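Local atomic coordinates of scarecrow-like protein 3 (Arabidopsis thaliana, PDB entry 6KPB), a protein that probably acts as a GRAS-family transcription regulator in plant development and binds zinc finger proteins of the IDD family, among them JACKDAW. Residues A[137-140]-A[145-148]; A[376-381]-A[391-396]; A[341-346]-A[429-434]. All coordinates share one frame; numbering follows the deposited sequence.

Interaction 1: residues A[137-140]-A[145-148]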
loop_
_atom_site.group_PDB
_atom_site.type_symbol
_atom_site.label_atom_id
_atom_site.label_comp_id
_atom_site.label_asym_id
_atom_site.label_seq_id
_atom_site.Cartn_x
_atom_site.Cartn_y
_atom_site.Cartn_z
ATOM N N ARG A 137 -9.658 8.216 -14.800
ATOM C CA ARG A 137 -10.943 8.857 -15.056
ATOM C C ARG A 137 -10.966 10.268 -14.483
ATOM O O ARG A 137 -11.492 11.194 -15.111
ATOM C CB ARG A 137 -12.075 8.009 -14.471
ATOM C CG ARG A 137 -13.455 8.289 -15.058
ATOM C CD ARG A 137 -14.178 9.414 -14.325
ATOM N NE ARG A 137 -14.752 8.980 -13.055
ATOM C CZ ARG A 137 -15.298 9.800 -12.160
ATOM N NH1 ARG A 137 -15.340 11.106 -12.389
ATOM N NH2 ARG A 137 -15.798 9.315 -11.031
ATOM N N LEU A 138 -10.386 10.451 -13.292
ATOM C CA LEU A 138 -10.357 11.774 -12.675
ATOM C C LEU A 138 -9.535 12.755 -13.502
ATOM O O LEU A 138 -9.947 13.904 -13.705
ATOM C CB LEU A 138 -9.807 11.678 -11.253
ATOM C CG LEU A 138 -10.697 10.980 -10.222
ATOM C CD1 LEU A 138 -9.957 10.801 -8.907
ATOM C CD2 LEU A 138 -11.984 11.766 -10.013
ATOM N N PHE A 139 -8.364 12.326 -13.984
ATOM C CA PHE A 139 -7.567 13.183 -14.855
ATOM C C PHE A 139 -8.349 13.571 -16.101
ATOM O O PHE A 139 -8.340 14.737 -16.516
ATOM C CB PHE A 139 -6.264 12.477 -15.231
ATOM C CG PHE A 139 -5.359 13.292 -16.117
ATOM C CD1 PHE A 139 -4.815 14.484 -15.666
ATOM C CD2 PHE A 139 -5.037 12.854 -17.391
ATOM C CE1 PHE A 139 -3.978 15.233 -16.477
ATOM C CE2 PHE A 139 -4.198 13.599 -18.207
ATOM C CZ PHE A 139 -3.669 14.789 -17.749
ATOM N N PHE A 140 -9.056 12.607 -16.695
ATOM C CA PHE A 140 -9.858 12.881 -17.881
ATOM C C PHE A 140 -10.957 13.899 -17.602
ATOM O O PHE A 140 -11.307 14.688 -18.486
ATOM C CB PHE A 140 -10.459 11.575 -18.404
ATOM C CG PHE A 140 -11.423 11.754 -19.540
ATOM C CD1 PHE A 140 -10.965 11.865 -20.843
ATOM C CD2 PHE A 140 -12.788 11.800 -19.308
ATOM C CE1 PHE A 140 -11.850 12.028 -21.892
ATOM C CE2 PHE A 140 -13.678 11.961 -20.355
ATOM C CZ PHE A 140 -13.209 12.074 -21.648
ATOM N N ILE A 145 -7.049 18.177 -20.736
ATOM C CA ILE A 145 -5.929 17.773 -21.584
ATOM C C ILE A 145 -6.361 16.685 -22.557
ATOM O O ILE A 145 -6.171 16.803 -23.774
ATOM C CB ILE A 145 -4.745 17.306 -20.720
ATOM C CG1 ILE A 145 -4.352 18.385 -19.705
ATOM C CG2 ILE A 145 -3.576 16.911 -21.603
ATOM C CD1 ILE A 145 -3.988 19.712 -20.323
ATOM N N LEU A 146 -6.947 15.608 -22.035
ATOM C CA LEU A 146 -7.268 14.458 -22.873
ATOM C C LEU A 146 -8.420 14.759 -23.825
ATOM O O LEU A 146 -8.420 14.291 -24.970
ATOM C CB LEU A 146 -7.590 13.249 -21.996
ATOM C CG LEU A 146 -6.379 12.600 -21.323
ATOM C CD1 LEU A 146 -6.811 11.452 -20.429
ATOM C CD2 LEU A 146 -5.396 12.116 -22.376
ATOM N N LYS A 147 -9.409 15.534 -23.374
ATOM C CA LYS A 147 -10.524 15.889 -24.248
ATOM C C LYS A 147 -10.043 16.677 -25.460
ATOM O O LYS A 147 -10.500 16.441 -26.585
ATOM C CB LYS A 147 -11.570 16.689 -23.473
ATOM C CG LYS A 147 -12.316 15.901 -22.404
ATOM C CD LYS A 147 -13.113 16.843 -21.510
ATOM C CE LYS A 147 -13.776 16.113 -20.348
ATOM N NZ LYS A 147 -15.131 15.606 -20.701
ATOM N N VAL A 148 -9.122 17.620 -25.252
ATOM C CA VAL A 148 -8.564 18.378 -26.369
ATOM C C VAL A 148 -7.744 17.463 -27.270
ATOM O O VAL A 148 -7.876 17.496 -28.501
ATOM C CB VAL A 148 -7.723 19.559 -25.850
ATOM C CG1 VAL A 148 -6.935 20.189 -26.991
ATOM C CG2 VAL A 148 -8.614 20.594 -25.182
#

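Interaction 2: residues A[376-381]-A[391-396]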
loop_
_atom_site.group_PDB
_atom_site.type_symbol
_atom_site.label_atom_id
_atom_site.label_comp_id
_atom_site.label_asym_id
_atom_site.label_seq_id
_atom_site.Cartn_x
_atom_site.Cartn_y
_atom_site.Cartn_z
ATOM N N ASP A 376 -1.507 24.322 -9.590
ATOM C CA ASP A 376 -2.211 25.591 -9.447
ATOM C C ASP A 376 -3.639 25.491 -9.971
ATOM O O ASP A 376 -4.559 26.075 -9.387
ATOM C CB ASP A 376 -1.444 26.701 -10.170
ATOM C CG ASP A 376 -1.739 28.080 -9.610
ATOM O OD1 ASP A 376 -2.912 28.367 -9.295
ATOM O OD2 ASP A 376 -0.789 28.882 -9.487
ATOM N N CYS A 377 -3.844 24.756 -11.071
ATOM C CA CYS A 377 -5.193 24.552 -11.593
ATOM C C CYS A 377 -6.111 23.980 -10.521
ATOM O O CYS A 377 -7.194 24.514 -10.259
ATOM C CB CYS A 377 -5.165 23.617 -12.805
ATOM S SG CYS A 377 -3.787 23.838 -13.941
ATOM N N LEU A 378 -5.682 22.887 -9.885
ATOM C CA LEU A 378 -6.509 22.241 -8.873
ATOM C C LEU A 378 -6.796 23.177 -7.708
ATOM O O LEU A 378 -7.890 23.147 -7.134
ATOM C CB LEU A 378 -5.827 20.965 -8.382
ATOM C CG LEU A 378 -5.733 19.848 -9.421
ATOM C CD1 LEU A 378 -4.823 18.731 -8.941
ATOM C CD2 LEU A 378 -7.120 19.311 -9.731
ATOM N N GLU A 379 -5.827 24.024 -7.350
ATOM C CA GLU A 379 -6.025 24.933 -6.224
ATOM C C GLU A 379 -7.099 25.970 -6.528
ATOM O O GLU A 379 -7.901 26.313 -5.653
ATOM C CB GLU A 379 -4.704 25.614 -5.863
ATOM C CG GLU A 379 -4.809 26.640 -4.743
ATOM C CD GLU A 379 -5.233 26.031 -3.417
ATOM O OE1 GLU A 379 -5.812 26.762 -2.585
ATOM O OE2 GLU A 379 -4.987 24.825 -3.204
ATOM N N THR A 380 -7.139 26.473 -7.763
ATOM C CA THR A 380 -8.121 27.487 -8.123
ATOM C C THR A 380 -9.495 26.911 -8.432
ATOM O O THR A 380 -10.434 27.685 -8.645
ATOM C CB THR A 380 -7.639 28.292 -9.335
ATOM O OG1 THR A 380 -7.688 27.470 -10.509
ATOM C CG2 THR A 380 -6.216 28.781 -9.124
ATOM N N LYS A 381 -9.644 25.587 -8.457
ATOM C CA LYS A 381 -10.880 24.991 -8.950
ATOM C C LYS A 381 -11.497 23.999 -7.972
ATOM O O LYS A 381 -12.725 23.888 -7.892
ATOM C CB LYS A 381 -10.624 24.300 -10.291
ATOM C CG LYS A 381 -10.131 25.232 -11.387
ATOM C CD LYS A 381 -9.721 24.451 -12.628
ATOM C CE LYS A 381 -9.184 25.374 -13.712
ATOM N NZ LYS A 381 -10.233 26.289 -14.240
ATOM N N LYS A 391 -5.890 12.264 -4.866
ATOM C CA LYS A 391 -5.570 11.091 -5.676
ATOM C C LYS A 391 -4.789 11.483 -6.925
ATOM O O LYS A 391 -3.766 10.869 -7.251
ATOM C CB LYS A 391 -6.847 10.347 -6.067
ATOM C CG LYS A 391 -7.454 9.495 -4.970
ATOM C CD LYS A 391 -8.122 8.262 -5.561
ATOM C CE LYS A 391 -9.256 7.766 -4.682
ATOM N NZ LYS A 391 -10.381 8.741 -4.652
ATOM N N VAL A 392 -5.261 12.505 -7.640
ATOM C CA VAL A 392 -4.561 12.962 -8.839
ATOM C C VAL A 392 -3.184 13.497 -8.474
ATOM O O VAL A 392 -2.177 13.168 -9.115
ATOM C CB VAL A 392 -5.403 14.015 -9.581
ATOM C CG1 VAL A 392 -4.579 14.691 -10.667
ATOM C CG2 VAL A 392 -6.650 13.375 -10.173
ATOM N N GLU A 393 -3.115 14.321 -7.425
ATOM C CA GLU A 393 -1.844 14.926 -7.040
ATOM C C GLU A 393 -0.829 13.871 -6.615
ATOM O O GLU A 393 0.367 14.005 -6.897
ATOM C CB GLU A 393 -2.069 15.948 -5.925
ATOM C CG GLU A 393 -2.718 17.239 -6.401
ATOM C CD GLU A 393 -3.169 18.128 -5.257
ATOM O OE1 GLU A 393 -3.240 17.635 -4.110
ATOM O OE2 GLU A 393 -3.455 19.318 -5.505
ATOM N N LYS A 394 -1.284 12.809 -5.950
ATOM C CA LYS A 394 -0.377 11.766 -5.479
ATOM C C LYS A 394 -0.123 10.695 -6.538
ATOM O O LYS A 394 1.024 10.464 -6.934
ATOM C CB LYS A 394 -0.921 11.121 -4.242
ATOM C CG LYS A 394 -0.445 9.716 -4.067
ATOM C CD LYS A 394 -0.078 9.409 -2.647
ATOM C CE LYS A 394 1.277 8.747 -2.604
ATOM N NZ LYS A 394 1.435 7.911 -1.400
ATOM N N MET A 395 -1.184 10.025 -6.997
ATOM C CA MET A 395 -1.012 8.845 -7.840
ATOM C C MET A 395 -0.517 9.180 -9.240
ATOM O O MET A 395 0.020 8.296 -9.915
ATOM C CB MET A 395 -2.323 8.064 -7.928
ATOM C CG MET A 395 -2.827 7.547 -6.593
ATOM S SD MET A 395 -4.183 6.372 -6.756
ATOM C CE MET A 395 -4.468 5.963 -5.033
ATOM N N LEU A 396 -0.679 10.422 -9.695
ATOM C CA LEU A 396 -0.248 10.819 -11.031
ATOM C C LEU A 396 0.956 11.752 -10.966
ATOM O O LEU A 396 2.071 11.338 -11.294
ATOM C CB LEU A 396 -1.405 11.465 -11.797
ATOM C CG LEU A 396 -2.528 10.514 -12.212
ATOM C CD1 LEU A 396 -3.588 11.244 -13.021
ATOM C CD2 LEU A 396 -1.969 9.335 -12.995
#

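Interaction 3: residues A[341-346]-A[429-434]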
loop_
_atom_site.group_PDB
_atom_site.type_symbol
_atom_site.label_atom_id
_atom_site.label_comp_id
_atom_site.label_asym_id
_atom_site.label_seq_id
_atom_site.Cartn_x
_atom_site.Cartn_y
_atom_site.Cartn_z
ATOM N N LEU A 341 5.313 0.433 -40.884
ATOM C CA LEU A 341 3.914 0.034 -40.980
ATOM C C LEU A 341 3.124 0.893 -41.962
ATOM O O LEU A 341 1.963 0.576 -42.236
ATOM C CB LEU A 341 3.255 0.088 -39.601
ATOM C CG LEU A 341 3.790 -0.899 -38.561
ATOM C CD1 LEU A 341 2.841 -0.999 -37.375
ATOM C CD2 LEU A 341 4.025 -2.268 -39.184
ATOM N N SER A 342 3.732 1.954 -42.491
ATOM C CA SER A 342 3.094 2.882 -43.414
ATOM C C SER A 342 1.749 3.410 -42.900
ATOM O O SER A 342 0.721 3.246 -43.562
ATOM C CB SER A 342 2.910 2.233 -44.781
ATOM O OG SER A 342 1.907 1.239 -44.732
ATOM N N PRO A 343 1.719 4.055 -41.732
ATOM C CA PRO A 343 0.456 4.650 -41.284
ATOM C C PRO A 343 0.106 5.865 -42.125
ATOM O O PRO A 343 0.983 6.608 -42.572
ATOM C CB PRO A 343 0.742 5.034 -39.829
ATOM C CG PRO A 343 2.201 5.288 -39.801
ATOM C CD PRO A 343 2.792 4.276 -40.749
ATOM N N LYS A 344 -1.194 6.060 -42.343
ATOM C CA LYS A 344 -1.635 7.242 -43.072
ATOM C C LYS A 344 -1.520 8.494 -42.214
ATOM O O LYS A 344 -1.350 9.596 -42.748
ATOM C CB LYS A 344 -3.069 7.055 -43.566
ATOM C CG LYS A 344 -3.253 7.393 -45.034
ATOM C CD LYS A 344 -4.684 7.173 -45.480
ATOM C CE LYS A 344 -4.922 7.792 -46.843
ATOM N NZ LYS A 344 -6.308 7.555 -47.324
ATOM N N VAL A 345 -1.601 8.347 -40.895
ATOM C CA VAL A 345 -1.374 9.455 -39.976
ATOM C C VAL A 345 -0.930 8.884 -38.636
ATOM O O VAL A 345 -1.406 7.830 -38.203
ATOM C CB VAL A 345 -2.631 10.345 -39.826
ATOM C CG1 VAL A 345 -3.750 9.607 -39.095
ATOM C CG2 VAL A 345 -2.285 11.644 -39.111
ATOM N N MET A 346 0.011 9.570 -37.995
ATOM C CA MET A 346 0.383 9.298 -36.616
ATOM C C MET A 346 0.133 10.551 -35.795
ATOM O O MET A 346 0.610 11.634 -36.151
ATOM C CB MET A 346 1.848 8.870 -36.491
ATOM C CG MET A 346 2.289 8.652 -35.049
ATOM S SD MET A 346 3.974 8.033 -34.895
ATOM C CE MET A 346 4.915 9.440 -35.478
ATOM N N ALA A 429 12.900 10.567 -38.419
ATOM C CA ALA A 429 12.503 9.174 -38.577
ATOM C C ALA A 429 11.741 8.920 -39.871
ATOM O O ALA A 429 11.331 7.780 -40.112
ATOM C CB ALA A 429 11.657 8.728 -37.381
ATOM N N GLY A 430 11.541 9.941 -40.696
ATOM C CA GLY A 430 10.865 9.785 -41.967
ATOM C C GLY A 430 9.431 10.259 -42.006
ATOM O O GLY A 430 8.719 9.935 -42.963
ATOM N N PHE A 431 8.983 11.010 -41.006
ATOM C CA PHE A 431 7.617 11.504 -40.958
ATOM C C PHE A 431 7.568 12.971 -41.366
ATOM O O PHE A 431 8.490 13.740 -41.081
ATOM C CB PHE A 431 7.020 11.336 -39.558
ATOM C CG PHE A 431 6.826 9.903 -39.149
ATOM C CD1 PHE A 431 5.647 9.240 -39.443
ATOM C CD2 PHE A 431 7.819 9.222 -38.465
ATOM C CE1 PHE A 431 5.462 7.924 -39.066
ATOM C CE2 PHE A 431 7.641 7.905 -38.085
ATOM C CZ PHE A 431 6.461 7.255 -38.386
ATOM N N GLY A 432 6.488 13.347 -42.042
ATOM C CA GLY A 432 6.225 14.734 -42.398
ATOM C C GLY A 432 5.066 15.261 -41.571
ATOM O O GLY A 432 4.080 14.554 -41.349
ATOM N N ASN A 433 5.191 16.507 -41.121
ATOM C CA ASN A 433 4.166 17.089 -40.268
ATOM C C ASN A 433 2.895 17.369 -41.056
ATOM O O ASN A 433 2.935 17.883 -42.178
ATOM C CB ASN A 433 4.673 18.376 -39.620
ATOM C CG ASN A 433 3.610 19.062 -38.781
ATOM O OD1 ASN A 433 3.207 20.188 -39.069
ATOM N ND2 ASN A 433 3.142 18.377 -37.746
ATOM N N VAL A 434 1.760 17.017 -40.464
ATOM C CA VAL A 434 0.447 17.323 -41.016
ATOM C C VAL A 434 -0.198 18.361 -40.099
ATOM O O VAL A 434 -0.609 18.024 -38.978
ATOM C CB VAL A 434 -0.427 16.069 -41.143
ATOM C CG1 VAL A 434 -1.756 16.408 -41.805
ATOM C CG2 VAL A 434 0.302 15.000 -41.934
#

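Interaction 1: residues A[137-140]-A[145-148]
Leu146 reaches across to two neighbouring aromatic rings at once, dividing its side chain between them. Its methyl CD1 lies 3.8 Å from CD2 of Phe139, whose side chain it crosses at about a right angle. Its root, CB, sits 3.8 Å from CD1 of Phe140 in a slanting approach. Both phenylalanines have CG anti to the backbone N (chi1 -179° for Phe139, 174° for Phe140), a torsion that swings each ring beyond its own helix toward the next one. The Phe139 ring continues past Leu146 and brings its CZ to 4.0 Å from Ile145 CB, while the isoleucine's end leads away; its side chain also packs on Tyr475 and Ile467 of the sheet. Two consecutive helices are joined by a short connection: helix 129-142 ends and helix 145-160 begins after two residues, with the aromatic pair at the close of the first meeting the opening turn of the second. The second helix runs on toward strand 166-171, which carries the predicted VHIID motif. Lys147 treats Phe140 differently. Its chain crosses the ring at about a right angle and lays CE over one face, 4.1 Å above the plane and displaced toward the rim; the bend at chi4 (-89°) then keeps NZ above the plane at the ring's rim, 3.9 Å from CE2 of Phe140. The same CE packs against the Phe140 backbone O at 3.4 Å. With an alanine at Phe140 the ring is gone, and the aliphatic part of Lys147 would probably be set free to turn while Leu146 CB lost its aromatic neighbour.

Interaction 2: residues A[376-381]-A[391-396]
The carboxylate of Glu393 is gripped at both oxygens, OE2 by a salt bridge to Arg389 NE and OE1 by one to Arg95 NE of helix 92-109, even as its carbon chain packs on Leu378 of the facing helix. The two side chains come from opposite directions and meet along their length: Leu378 CD1 touches Glu393 CG at 3.6 Å and lies 3.7 Å from OE2 of the same glutamate. Glu393 gets there by running extended beyond CG, with CG anti to the carbonyl carbon (chi1 -74°). Leu378 CD1 also makes a looser apolar contact with Val392 CG1, at 4.4 Å, so that one methyl serves two successive residues of the opposite helix.

The segments lie on consecutive helices, 360-381 and 387-406, that form a helical hairpin within the predicted PFYRE region. Within 376-381, Thr380 OG1 gives a 3.0 Å hydrogen bond to Cys377 O, the donor tilted 25° from the carbonyl plane. Asp376 OD2 holds a polar side chain of the bound peptide. Arg389 reaches Glu379 OE2 through NH1 as well, so it stands as the common partner of two carboxylates whose OE2 atoms, in Glu379 and Glu393, are 6.2 Å apart.

No hydrogen bond passes directly between the segments; Arg389 links Glu379 and Glu393 by salt bridges. The chemistry implies a buried glutamate whose charge is probably stabilised by two guanidinium groups, with its methylenes contributing to the apolar packing beside Leu378.

Interaction 3: residues A[341-346]-A[429-434]
A Met-aromatic contact between Met346 and Phe431 spans strand 472-482 in the mixed sheet of the GRAS domain: strands 345-351 and 431-434 each pair antiparallel with that strand, and these two side chains meet across it. The methyl CE of Met346 is set almost exactly over the phenyl centre, 3.8 Å from the centroid of the Phe431 ring and 6° off its normal, a CH-pi contact. It is nearly equidistant from the six ring carbons, with Phe431 CE1 closest at 3.9 Å. The sulfur SD stands farther off, 4.7 Å from the same centroid and in an oblique position. A chain that is extended through its first two torsions and then bent at the last, chi3 67°, delivers the methyl to the face.

The rim of the ring has its own neighbour. Pro343 CG approaches at the edge, near the ring plane, and comes within 4.3 Å of Phe431 CE1. Trp339, from the preceding helix 330-340, meets Phe431 edge-to-face, and Ile338 of that helix packs on Pro343, Met346 and Phe431. Phe431 directly follows a Schellman motif at Gly430, whose positive phi closes helix 419-428 and at which a side chain would collide with the preceding carbonyl oxygen.

Both side chains that carry the contact are buried, and no hydrogen bond links the two segments directly. Cohesion here probably rests mainly on dispersion, with a weak attraction of the sulfur-bound methyl for the pi face, forces that depend on close fit rather than on charge.

In the fold
Read from the N terminus, interaction 1 comes first, closing a four-residue connection that joins helices 129-142 and 145-160. After an unmodelled gap at 267-326, interaction 3 opens at 341-346. The chain then enters the helical hairpin, where interaction 2 joins helices 360-381 and 387-406 across a nine-residue connection, and only afterwards does 429-434 close interaction 3, tying strands 345-351 and 431-434 of the mixed sheet. Interaction 2 is therefore nested in the 82-residue loop of interaction 3, and interaction 1 stands in series with both. In space, interactions 1 and 2 touch, through Leu138 on Val392 and Phe139 on Leu396, whereas the centre of interaction 3 lies about 35 Å from that of interaction 2.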